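Local coordinates for protein internalin C2 (Listeria monocytogenes serotype 4b str. F2365, PDB 4FHO) that is a leucine-rich-repeat internalin of a pathogenic bacterium, probably displaying a protein-binding surface that serves adhesion to or invasion of host cells, at residues 11-14 with 15-19; 39-43 with 44-48; 60-63 with 64-67. One frame throughout, in Å; residues are numbered along the deposited sequence.

How the interactions relate
The three contacts come in series along the chain, each a local one, and gather at the N-terminal end of the elongated molecule. Interactions 1 and 2 lie about 9 Å apart, centre to centre, within the N-terminal adhesion/invasion domain; their strands 13-14 and 40-41 pair antiparallel, and each strand is followed, at once or after one residue, by a short helix, 15-18 or 43-47. Interaction 3, about 12 Å from interaction 1 and 14 Å from interaction 2, belongs to the loop between strands 51-53 and 73-75 of the long parallel sheet. Phe19, Ile18 and Leu46 pack against residues 63-67, consistent with a continuous apolar interior from the cap into the start of the repeat array.

Interaction 1: residues 11-14 with 15-19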
loop_
_atom_site.group_PDB
_atom_site.type_symbol
_atom_site.label_atom_id
_atom_site.label_comp_id
_atom_site.label_asym_id
_atom_site.label_seq_id
_atom_site.Cartn_x
_atom_site.Cartn_y
_atom_site.Cartn_z
ATOM N N GLN A 11 25.576 10.054 -16.538
ATOM C CA GLN A 11 26.916 10.236 -15.946
ATOM C C GLN A 11 26.803 10.504 -14.421
ATOM O O GLN A 11 25.683 10.544 -13.896
ATOM C CB GLN A 11 27.689 11.341 -16.713
ATOM C CG GLN A 11 27.373 12.810 -16.412
ATOM C CD GLN A 11 26.059 13.289 -17.004
ATOM O OE1 GLN A 11 25.018 12.664 -16.824
ATOM N NE2 GLN A 11 26.104 14.416 -17.711
ATOM N N PRO A 12 27.946 10.653 -13.706
ATOM C CA PRO A 12 27.891 11.083 -12.297
ATOM C C PRO A 12 27.253 12.471 -12.099
ATOM O O PRO A 12 27.710 13.465 -12.678
ATOM C CB PRO A 12 29.363 11.077 -11.874
ATOM C CG PRO A 12 29.976 10.022 -12.726
ATOM C CD PRO A 12 29.290 10.149 -14.053
ATOM N N THR A 13 26.186 12.506 -11.300
ATOM C CA THR A 13 25.322 13.681 -11.142
ATOM C C THR A 13 25.152 13.955 -9.641
ATOM O O THR A 13 25.147 12.999 -8.867
ATOM C CB THR A 13 23.941 13.406 -11.777
ATOM O OG1 THR A 13 24.125 13.022 -13.144
ATOM C CG2 THR A 13 23.036 14.634 -11.723
ATOM N N PRO A 14 25.043 15.243 -9.226
ATOM C CA PRO A 14 24.772 15.525 -7.817
ATOM C C PRO A 14 23.436 14.944 -7.344
ATOM O O PRO A 14 22.476 14.890 -8.128
ATOM C CB PRO A 14 24.747 17.053 -7.763
ATOM C CG PRO A 14 25.663 17.473 -8.854
ATOM C CD PRO A 14 25.420 16.477 -9.952
ATOM N N ILE A 15 23.379 14.521 -6.081
ATOM C CA ILE A 15 22.162 13.910 -5.513
ATOM C C ILE A 15 20.956 14.864 -5.573
ATOM O O ILE A 15 19.831 14.415 -5.862
ATOM C CB ILE A 15 22.393 13.367 -4.065
ATOM C CG1 ILE A 15 23.415 12.216 -4.058
ATOM C CG2 ILE A 15 21.105 12.853 -3.442
ATOM C CD1 ILE A 15 24.026 11.964 -2.694
ATOM N N ASN A 16 21.181 16.163 -5.348
ATOM C CA ASN A 16 20.073 17.159 -5.390
ATOM C C ASN A 16 19.629 17.630 -6.789
ATOM O O ASN A 16 18.724 18.457 -6.887
ATOM C CB ASN A 16 20.346 18.354 -4.448
ATOM C CG ASN A 16 21.498 19.255 -4.902
ATOM O OD1 ASN A 16 22.252 18.945 -5.819
ATOM N ND2 ASN A 16 21.630 20.385 -4.233
ATOM N N VAL A 17 20.290 17.138 -7.843
ATOM C CA VAL A 17 19.846 17.307 -9.245
ATOM C C VAL A 17 18.894 16.169 -9.590
ATOM O O VAL A 17 17.785 16.417 -10.069
ATOM C CB VAL A 17 21.025 17.276 -10.249
ATOM C CG1 VAL A 17 20.535 17.216 -11.701
ATOM C CG2 VAL A 17 21.939 18.483 -10.055
ATOM N N ILE A 18 19.358 14.934 -9.360
ATOM C CA ILE A 18 18.578 13.696 -9.588
ATOM C C ILE A 18 17.297 13.688 -8.737
ATOM O O ILE A 18 16.230 13.385 -9.244
ATOM C CB ILE A 18 19.387 12.417 -9.229
ATOM C CG1 ILE A 18 20.663 12.266 -10.061
ATOM C CG2 ILE A 18 18.554 11.152 -9.442
ATOM C CD1 ILE A 18 21.625 11.279 -9.432
ATOM N N PHE A 19 17.431 14.003 -7.445
ATOM C CA PHE A 19 16.313 14.056 -6.486
ATOM C C PHE A 19 16.086 15.520 -6.099
ATOM O O PHE A 19 16.718 16.013 -5.149
ATOM C CB PHE A 19 16.621 13.213 -5.257
ATOM C CG PHE A 19 16.815 11.761 -5.563
ATOM C CD1 PHE A 19 15.730 10.885 -5.564
ATOM C CD2 PHE A 19 18.085 11.257 -5.862
ATOM C CE1 PHE A 19 15.910 9.534 -5.847
ATOM C CE2 PHE A 19 18.265 9.905 -6.156
ATOM C CZ PHE A 19 17.172 9.042 -6.151
#
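Thr13 and Val17 meet methyl to methyl, CG2 of the threonine lying 3.6 Å from CG1 of the valine, and the two side chains cross at about a right angle. The threonine methyl reaches this place because it stands anti to the backbone N (chi1 -55° for OG1), which carries it toward the first turn of the helix, while OG1 turns back along the chain. There OG1 donates to Gln11 O at 3.0 Å, approaching from above the carbonyl plane, and this bond, together with the packing of CG2, favours the observed rotamer. Ile18 closes in on the same threonine: its CG1 is 3.7 Å from Thr13 CG2, and its CD1 packs against Thr13 CB.

Pro14 and Val17 are related differently. They lie side by side and point the same way, with the pyrrolidine CB 3.9 Å from Val17 CG2, and CG and CD of the ring almost as near. This is a strand-to-helix junction in the N-terminal cap domain of an internalin: strand 13-14 ends at Pro14, which sits at the N-cap position of helix 15-18. The O of Pro14 begins the backbone bonding of the helix, accepting from Val17 N at 3.1 Å with an N-H...O angle of 150°, and takes a weak second bond from Ile18 N. Asn16 OD1 comes to the same Pro14 CB that Val17 touches, at 3.7 Å.

Ile15 points away from this patch and packs on Val28 of helix 22-31 and on Val41, the residue whose backbone pairs with Thr13; Ile18, which touches Thr13 through its CG1 and CD1, also contacts Val41, Leu46 and Tyr67.

Interaction 2: residues 39-43 with 44-48; sequences DAVTQ and ADLDG
The backbone stays extended through Thr42, one residue past strand 40-41, and turns helical at Gln43. Asp47 N donates to Gln43 O at 2.8 Å, whereas the bonds from Asp45 N and Leu46 N to Thr42 O are weak.

Thr42 at the N-cap and Asp45 form a capping box. With chi1 at 63°, Thr42 OG1 sits between its own N and carbonyl carbon and accepts from Asp45 N at 3.2 Å. The carboxylate returns the bond: Asp45 OD2 takes Thr42 N at 2.8 Å on its anti lone pair, and Thr42 OG1 at 2.7 Å from above the carboxylate plane. Two donors thus grip one oxygen, and the carboxylate beside the helix start is likely to be favoured by the helix dipole. Gln43, bent at chi2, swings NE2 over to Asp47 OD1 at 2.8 Å, a weak bond with amide and carboxylate planes 56° apart. NE2 also donates to Tyr67 O, Gln43 OE1 accepts from Ile9 N, and Asp47 OD1 accepts from Asn69 ND2.

On the apolar flank Val41 CG2 lies 4.1 Å from Leu46 CD2, the side chains crossing at about a right angle. These two face helix 15-18, where both touch Ile18, while strand 40-41 pairs antiparallel with strand 13-14, and Leu46 continues on to Tyr67 and Leu68.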
loop_
_atom_site.group_PDB
_atom_site.type_symbol
_atom_site.label_atom_id
_atom_site.label_comp_id
_atom_site.label_asym_id
_atom_site.label_seq_id
_atom_site.Cartn_x
_atom_site.Cartn_y
_atom_site.Cartn_z
ATOM N N ASP A 39 26.908 16.269 -3.236
ATOM C CA ASP A 39 27.890 15.269 -3.702
ATOM C C ASP A 39 27.342 14.447 -4.861
ATOM O O ASP A 39 26.132 14.214 -4.958
ATOM C CB ASP A 39 28.322 14.282 -2.605
ATOM C CG ASP A 39 29.042 14.946 -1.443
ATOM O OD1 ASP A 39 29.686 15.999 -1.626
ATOM O OD2 ASP A 39 28.957 14.395 -0.327
ATOM N N ALA A 40 28.266 13.993 -5.705
ATOM C CA ALA A 40 27.972 13.156 -6.863
ATOM C C ALA A 40 27.652 11.724 -6.410
ATOM O O ALA A 40 28.160 11.256 -5.376
ATOM C CB ALA A 40 29.160 13.167 -7.853
ATOM N N VAL A 41 26.793 11.049 -7.175
ATOM C CA VAL A 41 26.600 9.591 -7.081
ATOM C C VAL A 41 26.691 8.980 -8.482
ATOM O O VAL A 41 26.372 9.646 -9.489
ATOM C CB VAL A 41 25.269 9.210 -6.406
ATOM C CG1 VAL A 41 25.324 9.550 -4.931
ATOM C CG2 VAL A 41 24.091 9.900 -7.076
ATOM N N THR A 42 27.185 7.737 -8.541
ATOM C CA THR A 42 27.167 6.925 -9.768
ATOM C C THR A 42 25.830 6.185 -9.809
ATOM O O THR A 42 25.085 6.176 -8.813
ATOM C CB THR A 42 28.317 5.895 -9.800
ATOM O OG1 THR A 42 28.169 4.968 -8.715
ATOM C CG2 THR A 42 29.667 6.589 -9.669
ATOM N N GLN A 43 25.530 5.568 -10.952
ATOM C CA GLN A 43 24.370 4.676 -11.067
ATOM C C GLN A 43 24.508 3.440 -10.166
ATOM O O GLN A 43 23.506 2.981 -9.609
ATOM C CB GLN A 43 24.109 4.265 -12.525
ATOM C CG GLN A 43 22.871 3.395 -12.748
ATOM C CD GLN A 43 21.599 3.993 -12.156
ATOM O OE1 GLN A 43 21.265 5.154 -12.416
ATOM N NE2 GLN A 43 20.890 3.205 -11.355
ATOM N N ALA A 44 25.737 2.925 -10.022
ATOM C CA ALA A 44 26.043 1.834 -9.070
ATOM C C ALA A 44 25.664 2.149 -7.608
ATOM O O ALA A 44 25.184 1.258 -6.901
ATOM C CB ALA A 44 27.512 1.439 -9.152
ATOM N N ASP A 45 25.878 3.396 -7.169
ATOM C CA ASP A 45 25.452 3.848 -5.819
ATOM C C ASP A 45 23.936 3.787 -5.681
ATOM O O ASP A 45 23.420 3.310 -4.673
ATOM C CB ASP A 45 25.881 5.291 -5.524
ATOM C CG ASP A 45 27.378 5.467 -5.478
ATOM O OD1 ASP A 45 28.013 4.889 -4.576
ATOM O OD2 ASP A 45 27.906 6.204 -6.335
ATOM N N LEU A 46 23.239 4.277 -6.708
ATOM C CA LEU A 46 21.772 4.217 -6.769
ATOM C C LEU A 46 21.255 2.769 -6.829
ATOM O O LEU A 46 20.298 2.437 -6.137
ATOM C CB LEU A 46 21.246 5.051 -7.951
ATOM C CG LEU A 46 21.535 6.560 -7.951
ATOM C CD1 LEU A 46 20.831 7.245 -9.103
ATOM C CD2 LEU A 46 21.081 7.201 -6.642
ATOM N N ASP A 47 21.914 1.916 -7.621
ATOM C CA ASP A 47 21.554 0.479 -7.709
ATOM C C ASP A 47 21.765 -0.318 -6.402
ATOM O O ASP A 47 21.151 -1.376 -6.239
ATOM C CB ASP A 47 22.261 -0.211 -8.903
ATOM C CG ASP A 47 21.646 0.152 -10.272
ATOM O OD1 ASP A 47 20.476 0.574 -10.360
ATOM O OD2 ASP A 47 22.338 0.004 -11.291
ATOM N N GLY A 48 22.605 0.188 -5.486
ATOM C CA GLY A 48 22.792 -0.397 -4.152
ATOM C C GLY A 48 21.793 0.014 -3.066
ATOM O O GLY A 48 21.896 -0.481 -1.952
#

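Interaction 3: residues 60-63 with 64-67; sequences TTIE and GIQY
Glu63 and Gln66 join across the turn through one side-chain bond, Gln66 NE2 donating to Glu63 OE2 at 2.9 Å. The oxygen lies close to the amide plane of the glutamine, yet the NH2 group meets OE2 from above the carboxylate plane, and the two flat groups stand 80° apart. Both chains must fold to achieve this. Glu63 leaves the backbone with CG anti to N (chi1 177°) and then bends at chi2, bringing its acid group back over the following residue; Gln66 holds CG between its N and carbonyl carbon and also bends at chi2.

The second end of the same amide is used as well. Gln66 OE1 accepts from Gly64 N at 2.8 Å, from above its carbonyl plane, so the amide is held at both ends and its flip is settled by the donors and acceptors it faces.

Beneath these polar groups is a type II beta turn from Ile62 to Ile65, closed by Ile65 N to Ile62 O at 3.1 Å. Gly64 takes the position with positive phi (103°), where a CB would collide with Glu63 O. Thr61 OG1 accepts from Glu63 N at 3.2 Å, an ST turn that leads into it. On the other flank Ile62 CD1 approaches Ile65 CG2 at 4.1 Å, and the isoleucines continue onto Ile81, Leu87 and Pro86 in the loop after strand 73-75.

The chemistry is therefore divided: apolar branches enter the interior of the repeat array, while a carboxylate-amide pair closes over the turn. Because the glutamine binds both the acid and the glycine N-H, it ties the Glu63 side chain to the turn backbone and probably favours a charged carboxylate there.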
loop_
_atom_site.group_PDB
_atom_site.type_symbol
_atom_site.label_atom_id
_atom_site.label_comp_id
_atom_site.label_asym_id
_atom_site.label_seq_id
_atom_site.Cartn_x
_atom_site.Cartn_y
_atom_site.Cartn_z
ATOM N N THR A 60 7.388 16.394 -1.337
ATOM C CA THR A 60 6.336 16.781 -2.295
ATOM C C THR A 60 6.484 16.170 -3.686
ATOM O O THR A 60 5.539 16.216 -4.448
ATOM C CB THR A 60 6.210 18.305 -2.423
ATOM O OG1 THR A 60 7.437 18.874 -2.900
ATOM C CG2 THR A 60 5.884 18.887 -1.088
ATOM N N THR A 61 7.652 15.628 -4.017
ATOM C CA THR A 61 7.871 14.946 -5.292
ATOM C C THR A 61 8.906 13.846 -5.128
ATOM O O THR A 61 9.907 14.027 -4.421
ATOM C CB THR A 61 8.320 15.917 -6.406
ATOM O OG1 THR A 61 8.632 15.175 -7.592
ATOM C CG2 THR A 61 9.544 16.714 -5.985
ATOM N N ILE A 62 8.649 12.718 -5.791
ATOM C CA ILE A 62 9.548 11.563 -5.769
ATOM C C ILE A 62 10.313 11.400 -7.085
ATOM O O ILE A 62 10.813 10.318 -7.368
ATOM C CB ILE A 62 8.815 10.261 -5.353
ATOM C CG1 ILE A 62 7.694 9.877 -6.332
ATOM C CG2 ILE A 62 8.321 10.426 -3.903
ATOM C CD1 ILE A 62 7.119 8.497 -6.108
ATOM N N GLU A 63 10.425 12.479 -7.864
ATOM C CA GLU A 63 11.327 12.523 -9.026
ATOM C C GLU A 63 12.726 12.039 -8.628
ATOM O O GLU A 63 13.245 12.421 -7.583
ATOM C CB GLU A 63 11.397 13.953 -9.599
ATOM C CG GLU A 63 12.348 14.157 -10.776
ATOM C CD GLU A 63 12.061 13.242 -11.952
ATOM O OE1 GLU A 63 10.873 12.874 -12.159
ATOM O OE2 GLU A 63 13.025 12.899 -12.666
ATOM N N GLY A 64 13.304 11.183 -9.467
ATOM C CA GLY A 64 14.592 10.543 -9.209
ATOM C C GLY A 64 14.493 9.099 -8.755
ATOM O O GLY A 64 15.453 8.349 -8.916
ATOM N N ILE A 65 13.363 8.721 -8.147
ATOM C CA ILE A 65 13.135 7.349 -7.660
ATOM C C ILE A 65 13.233 6.311 -8.780
ATOM O O ILE A 65 13.672 5.178 -8.520
ATOM C CB ILE A 65 11.796 7.222 -6.859
ATOM C CG1 ILE A 65 11.863 6.106 -5.828
ATOM C CG2 ILE A 65 10.605 6.985 -7.772
ATOM C CD1 ILE A 65 12.624 6.499 -4.593
ATOM N N GLN A 66 12.873 6.709 -10.015
ATOM C CA GLN A 66 12.962 5.844 -11.195
ATOM C C GLN A 66 14.337 5.201 -11.417
ATOM O O GLN A 66 14.422 4.128 -12.021
ATOM C CB GLN A 66 12.487 6.580 -12.481
ATOM C CG GLN A 66 13.337 7.739 -12.985
ATOM C CD GLN A 66 12.914 9.108 -12.488
ATOM O OE1 GLN A 66 12.537 9.276 -11.324
ATOM N NE2 GLN A 66 13.022 10.112 -13.362
ATOM N N TYR A 67 15.394 5.868 -10.929
ATOM C CA TYR A 67 16.781 5.383 -11.042
ATOM C C TYR A 67 17.142 4.343 -9.985
ATOM O O TYR A 67 18.166 3.671 -10.120
ATOM C CB TYR A 67 17.786 6.550 -11.012
ATOM C CG TYR A 67 17.555 7.559 -12.105
ATOM C CD1 TYR A 67 17.839 7.242 -13.445
ATOM C CD2 TYR A 67 17.030 8.829 -11.827
ATOM C CE1 TYR A 67 17.590 8.155 -14.472
ATOM C CE2 TYR A 67 16.813 9.758 -12.840
ATOM C CZ TYR A 67 17.095 9.417 -14.163
ATOM O OH TYR A 67 16.868 10.332 -15.165
#